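Local coordinates for KLLA0F20702p (Kluyveromyces lactis, PDB 5Y5A), which is the yeast telomerase subunit Est1, here its N-terminal helical part bound to a Cdc13 peptide, and probably takes part in recruiting telomerase to telomeres, at residues 486-491 with 496-501; 504-509 with 513-518. All coordinates share one frame; numbering follows the deposited sequence.

Interaction 1 (486-491 with 496-501)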
loop_
_atom_site.group_PDB
_atom_site.type_symbol
_atom_site.label_atom_id
_atom_site.label_comp_id
_atom_site.label_asym_id
_atom_site.label_seq_id
_atom_site.Cartn_x
_atom_site.Cartn_y
_atom_site.Cartn_z
ATOM N N ILE A 486 6.862 -8.010 -4.479
ATOM C CA ILE A 486 5.995 -7.238 -5.349
ATOM C C ILE A 486 5.103 -6.284 -4.556
ATOM O O ILE A 486 4.952 -5.116 -4.922
ATOM C CB ILE A 486 5.114 -8.156 -6.206
ATOM C CG1 ILE A 486 5.985 -9.099 -7.039
ATOM C CG2 ILE A 486 4.206 -7.332 -7.112
ATOM C CD1 ILE A 486 5.202 -10.195 -7.737
ATOM N N MET A 487 4.526 -6.783 -3.467
ATOM C CA MET A 487 3.603 -5.983 -2.666
ATOM C C MET A 487 4.275 -4.754 -2.066
ATOM O O MET A 487 3.658 -3.697 -1.961
ATOM C CB MET A 487 2.983 -6.838 -1.555
ATOM C CG MET A 487 2.119 -7.971 -2.103
ATOM S SD MET A 487 1.703 -9.237 -0.887
ATOM C CE MET A 487 0.549 -8.328 0.137
ATOM N N LEU A 488 5.546 -4.890 -1.700
ATOM C CA LEU A 488 6.247 -3.839 -0.966
ATOM C C LEU A 488 7.214 -2.982 -1.804
ATOM O O LEU A 488 8.034 -2.237 -1.244
ATOM C CB LEU A 488 7.007 -4.473 0.202
ATOM C CG LEU A 488 6.105 -5.089 1.279
ATOM C CD1 LEU A 488 6.926 -5.588 2.462
ATOM C CD2 LEU A 488 5.094 -4.067 1.742
ATOM N N LYS A 489 7.142 -3.088 -3.130
ATOM C CA LYS A 489 8.007 -2.268 -3.982
ATOM C C LYS A 489 7.779 -0.789 -3.670
ATOM O O LYS A 489 6.638 -0.352 -3.589
ATOM C CB LYS A 489 7.750 -2.555 -5.464
ATOM C CG LYS A 489 8.168 -3.948 -5.884
ATOM C CD LYS A 489 7.621 -4.339 -7.245
ATOM C CE LYS A 489 8.415 -3.704 -8.370
ATOM N NZ LYS A 489 8.110 -4.368 -9.672
ATOM N N GLU A 490 8.873 -0.057 -3.452
ATOM C CA GLU A 490 8.876 1.384 -3.133
ATOM C C GLU A 490 8.313 1.739 -1.753
ATOM O O GLU A 490 8.070 2.915 -1.461
ATOM C CB GLU A 490 8.117 2.173 -4.201
ATOM C CG GLU A 490 8.609 1.911 -5.612
ATOM C CD GLU A 490 9.912 2.629 -5.960
ATOM O OE1 GLU A 490 10.721 2.946 -5.053
ATOM O OE2 GLU A 490 10.125 2.880 -7.164
ATOM N N PHE A 491 8.113 0.725 -0.912
ATOM C CA PHE A 491 7.743 0.924 0.490
ATOM C C PHE A 491 8.940 1.467 1.266
ATOM O O PHE A 491 9.952 0.783 1.395
ATOM C CB PHE A 491 7.266 -0.396 1.095
ATOM C CG PHE A 491 6.655 -0.281 2.468
ATOM C CD1 PHE A 491 5.626 0.616 2.721
ATOM C CD2 PHE A 491 7.064 -1.135 3.488
ATOM C CE1 PHE A 491 5.035 0.688 3.979
ATOM C CE2 PHE A 491 6.478 -1.070 4.743
ATOM C CZ PHE A 491 5.457 -0.152 4.987
ATOM N N PHE A 496 12.437 0.460 0.007
ATOM C CA PHE A 496 11.922 0.467 -1.365
ATOM C C PHE A 496 12.071 -0.888 -2.045
ATOM O O PHE A 496 11.469 -1.128 -3.094
ATOM C CB PHE A 496 12.676 1.495 -2.220
ATOM C CG PHE A 496 12.701 2.871 -1.616
ATOM C CD1 PHE A 496 11.535 3.433 -1.107
ATOM C CD2 PHE A 496 13.882 3.594 -1.525
ATOM C CE1 PHE A 496 11.540 4.699 -0.534
ATOM C CE2 PHE A 496 13.892 4.870 -0.952
ATOM C CZ PHE A 496 12.709 5.417 -0.454
ATOM N N THR A 497 12.859 -1.777 -1.445
ATOM C CA THR A 497 12.991 -3.140 -1.959
ATOM C C THR A 497 13.557 -4.034 -0.841
ATOM O O THR A 497 14.434 -3.613 -0.085
ATOM C CB THR A 497 13.850 -3.231 -3.252
ATOM O OG1 THR A 497 13.821 -4.565 -3.769
ATOM C CG2 THR A 497 15.300 -2.802 -2.997
ATOM N N LEU A 498 13.029 -5.248 -0.707
ATOM C CA LEU A 498 13.541 -6.180 0.300
ATOM C C LEU A 498 14.959 -6.623 -0.069
ATOM O O LEU A 498 15.163 -7.340 -1.050
ATOM C CB LEU A 498 12.624 -7.396 0.442
ATOM C CG LEU A 498 11.139 -7.079 0.627
ATOM C CD1 LEU A 498 10.314 -8.351 0.812
ATOM C CD2 LEU A 498 10.931 -6.116 1.795
ATOM N N SER A 499 15.936 -6.200 0.728
ATOM C CA SER A 499 17.341 -6.392 0.389
ATOM C C SER A 499 18.036 -7.565 1.115
ATOM O O SER A 499 19.250 -7.529 1.319
ATOM C CB SER A 499 18.108 -5.095 0.671
ATOM O OG SER A 499 18.026 -4.744 2.046
ATOM N N ASP A 500 17.283 -8.594 1.499
ATOM C CA ASP A 500 17.896 -9.776 2.103
ATOM C C ASP A 500 18.544 -10.664 1.037
ATOM O O ASP A 500 19.633 -11.186 1.241
ATOM C CB ASP A 500 16.882 -10.578 2.920
ATOM C CG ASP A 500 15.547 -10.742 2.211
ATOM O OD1 ASP A 500 15.446 -10.396 1.013
ATOM O OD2 ASP A 500 14.593 -11.220 2.861
ATOM N N PHE A 501 17.878 -10.829 -0.099
ATOM C CA PHE A 501 18.502 -11.474 -1.249
ATOM C C PHE A 501 19.522 -10.539 -1.876
ATOM O O PHE A 501 19.480 -9.328 -1.654
ATOM C CB PHE A 501 17.470 -11.855 -2.312
ATOM C CG PHE A 501 16.631 -13.043 -1.961
ATOM C CD1 PHE A 501 17.087 -14.331 -2.210
ATOM C CD2 PHE A 501 15.375 -12.875 -1.407
ATOM C CE1 PHE A 501 16.306 -15.433 -1.900
ATOM C CE2 PHE A 501 14.595 -13.963 -1.091
ATOM C CZ PHE A 501 15.056 -15.246 -1.341
#

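Interaction 2 (504-509 with 513-518)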
loop_
_atom_site.group_PDB
_atom_site.type_symbol
_atom_site.label_atom_id
_atom_site.label_comp_id
_atom_site.label_asym_id
_atom_site.label_seq_id
_atom_site.Cartn_x
_atom_site.Cartn_y
_atom_site.Cartn_z
ATOM N N GLU A 504 21.412 -8.450 -7.257
ATOM C CA GLU A 504 22.424 -7.776 -8.060
ATOM C C GLU A 504 22.329 -8.147 -9.534
ATOM O O GLU A 504 22.182 -7.280 -10.388
ATOM C CB GLU A 504 23.813 -8.129 -7.524
ATOM C CG GLU A 504 24.914 -7.152 -7.865
ATOM C CD GLU A 504 26.254 -7.589 -7.294
ATOM O OE1 GLU A 504 26.305 -8.653 -6.642
ATOM O OE2 GLU A 504 27.258 -6.874 -7.496
ATOM N N LYS A 505 22.379 -9.446 -9.813
ATOM C CA LYS A 505 22.410 -9.945 -11.182
ATOM C C LYS A 505 21.101 -9.803 -11.965
ATOM O O LYS A 505 21.116 -9.898 -13.193
ATOM C CB LYS A 505 22.822 -11.415 -11.179
ATOM C CG LYS A 505 21.858 -12.325 -10.445
ATOM C CD LYS A 505 22.464 -13.703 -10.312
ATOM C CE LYS A 505 21.580 -14.629 -9.509
ATOM N NZ LYS A 505 22.372 -15.801 -9.036
ATOM N N LEU A 506 19.988 -9.598 -11.288
ATOM C CA LEU A 506 18.723 -9.486 -11.981
ATOM C C LEU A 506 18.713 -8.418 -13.045
ATOM O O LEU A 506 18.095 -8.564 -14.074
ATOM C CB LEU A 506 17.613 -9.171 -10.990
ATOM C CG LEU A 506 17.034 -10.303 -10.166
ATOM C CD1 LEU A 506 15.627 -9.971 -9.740
ATOM C CD2 LEU A 506 17.040 -11.565 -10.985
ATOM N N LEU A 507 19.396 -7.327 -12.789
ATOM C CA LEU A 507 19.383 -6.194 -13.706
ATOM C C LEU A 507 20.057 -6.515 -15.038
ATOM O O LEU A 507 19.786 -5.869 -16.052
ATOM C CB LEU A 507 20.049 -4.981 -13.056
ATOM C CG LEU A 507 21.474 -5.132 -12.524
ATOM C CD1 LEU A 507 22.526 -4.847 -13.600
ATOM C CD2 LEU A 507 21.662 -4.228 -11.314
ATOM N N SER A 508 20.940 -7.508 -15.029
ATOM C CA SER A 508 21.625 -7.915 -16.247
ATOM C C SER A 508 20.886 -9.055 -16.947
ATOM O O SER A 508 21.327 -9.545 -17.986
ATOM C CB SER A 508 23.068 -8.322 -15.934
ATOM O OG SER A 508 23.109 -9.462 -15.093
ATOM N N MET A 509 19.757 -9.468 -16.379
ATOM C CA MET A 509 18.960 -10.542 -16.963
ATOM C C MET A 509 17.854 -9.998 -17.873
ATOM O O MET A 509 17.501 -8.817 -17.818
ATOM C CB MET A 509 18.356 -11.423 -15.864
ATOM C CG MET A 509 19.391 -12.119 -14.991
ATOM S SD MET A 509 18.662 -13.065 -13.640
ATOM C CE MET A 509 18.054 -14.508 -14.512
ATOM N N PRO A 513 11.307 -6.344 -16.412
ATOM C CA PRO A 513 10.013 -5.901 -15.877
ATOM C C PRO A 513 9.118 -7.049 -15.439
ATOM O O PRO A 513 8.501 -6.964 -14.382
ATOM C CB PRO A 513 9.386 -5.154 -17.057
ATOM C CG PRO A 513 10.561 -4.636 -17.817
ATOM C CD PRO A 513 11.578 -5.733 -17.731
ATOM N N ASP A 514 9.055 -8.111 -16.231
ATOM C CA ASP A 514 8.254 -9.271 -15.861
ATOM C C ASP A 514 8.829 -9.963 -14.623
ATOM O O ASP A 514 8.073 -10.429 -13.768
ATOM C CB ASP A 514 8.145 -10.254 -17.030
ATOM C CG ASP A 514 7.057 -9.863 -18.020
ATOM O OD1 ASP A 514 6.226 -8.990 -17.687
ATOM O OD2 ASP A 514 7.020 -10.436 -19.129
ATOM N N ARG A 515 10.158 -10.017 -14.523
ATOM C CA ARG A 515 10.817 -10.630 -13.366
ATOM C C ARG A 515 10.426 -9.952 -12.076
ATOM O O ARG A 515 10.264 -10.605 -11.042
ATOM C CB ARG A 515 12.341 -10.573 -13.488
ATOM C CG ARG A 515 12.896 -11.359 -14.623
ATOM C CD ARG A 515 14.400 -11.466 -14.515
ATOM N NE ARG A 515 14.914 -12.283 -15.598
ATOM C CZ ARG A 515 14.863 -13.607 -15.606
ATOM N NH1 ARG A 515 14.323 -14.253 -14.581
ATOM N NH2 ARG A 515 15.357 -14.285 -16.636
ATOM N N LEU A 516 10.296 -8.631 -12.146
ATOM C CA LEU A 516 10.020 -7.827 -10.963
ATOM C C LEU A 516 8.522 -7.780 -10.649
ATOM O O LEU A 516 8.104 -7.089 -9.729
ATOM C CB LEU A 516 10.584 -6.412 -11.138
ATOM C CG LEU A 516 12.105 -6.332 -11.366
ATOM C CD1 LEU A 516 12.598 -4.890 -11.447
ATOM C CD2 LEU A 516 12.862 -7.091 -10.287
ATOM N N VAL A 517 7.719 -8.513 -11.415
ATOM C CA VAL A 517 6.317 -8.729 -11.051
ATOM C C VAL A 517 5.997 -10.219 -11.016
ATOM O O VAL A 517 4.865 -10.621 -11.257
ATOM C CB VAL A 517 5.328 -8.023 -12.015
ATOM C CG1 VAL A 517 5.370 -6.509 -11.819
ATOM C CG2 VAL A 517 5.595 -8.413 -13.468
ATOM N N GLY A 518 7.011 -11.029 -10.723
ATOM C CA GLY A 518 6.837 -12.453 -10.500
ATOM C C GLY A 518 6.724 -13.332 -11.733
ATOM O O GLY A 518 6.519 -14.539 -11.608
#

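Interaction 1 (486-491 with 496-501)
Glu-490 and Phe-496 face each other at the backbone, their CA atoms 3.6 Å apart. Two main-chain hydrogen bonds join the segments. Glu-490 N gives the straighter one to Phe-496 O (2.8 Å, N-H...O 162°). Phe-496 N gives the other to Phe-491 O at 2.9 Å, from above the carbonyl plane. Together they close the short loop between Phe-491 and Phe-496. A type II beta turn from Leu-488 to Phe-491, with Glu-490 at positive phi, presents Glu-490 N and Phe-491 O just past helix 483-487.

The Phe-496 ring has its rim at the Glu-490 carbonyl, with CD1 3.5 Å from Glu-490 O. The Glu-490 side chain starts away from the other segment but bends at chi2 (-77°). This bend carries OE1 back to 3.7 Å from Phe-496 CB. The carboxylate and ring planes stand 69° apart. OE1 also forms a salt bridge with Arg-265, which touches the Phe-496 side chain as well. The buried Leu-488 and Leu-498 meet through CD1 and CD2, 4.1 Å apart.

Lys-489 makes a cation-pi contact with the bound peptide, and its NZ bonds to Leu-516 O. Leu-488 rests on Ile-366 of helix 339-379 and Ile-428 of helix 421-433, and Leu-498 packs on Arg-427 of the latter.

Interaction 2 (504-509 with 513-518)
An extended Arg-515 (chi3 178°) and a Met-509 bent at its last torsion (chi3 76°) bring a guanidinium and a methyl together. The straight run from CG to NE carries the guanidinium across to segment 504-509. The bend in Met-509 turns CE over one face of that group. The two side chains cross at about a right angle. CE lies 3.4 Å from Arg-515 NH2 and almost as near to CZ. Closer to the backbone, Met-509 CB sits 3.6 Å from Arg-515 NE.

The guanidinium is held by main-chain oxygens: NE bonds to Asp-510 O and NH1 to Asp-479 O. An alanine in place of Arg-515 would remove the surface under the methionine methyl and would probably leave those two carbonyls without this donor.

Segment 504-509 contains a short 3-10 turn at 506-508. Here Lys-505 O accepts from both Ser-508 N and Ser-508 OG, the latter at 2.8 Å. Across from it, helix 512-515 ends in a Schellman motif with Gly-518, at positive phi, as its C-prime residue. Its two bonds run from Lys-519 N to Asp-514 O and from Gly-518 N to Arg-515 O.

The leucines add an apolar patch. Leu-506 CD1 touches Leu-516 CD2 at 4.0 Å, the two chains lying antiparallel alongside each other. Leu-506 also packs on an apolar side chain of the bound peptide, and Leu-516 on an aromatic one.

The two contacts follow one another along the chain, with centres about 13 Å apart. Both are largely buried locally, but interaction 1 lies deeper, its centre about 13 Å from the centre of the chain against about 22 Å for interaction 2. The chemistry also differs. Interaction 1 ties its segments through main-chain bonds and sits against long helices. Interaction 2 joins its segments through side chains alone, beside loops. They touch directly: Lys-489 NZ lies 2.7 Å from Leu-516 O, and Ile-486 CD1 packs against the backbone at Val-517 and Gly-518. This brings the end of helix 483-487 and the residues just after it against the turn that follows helix 512-515. Both contacts also border the bound peptide.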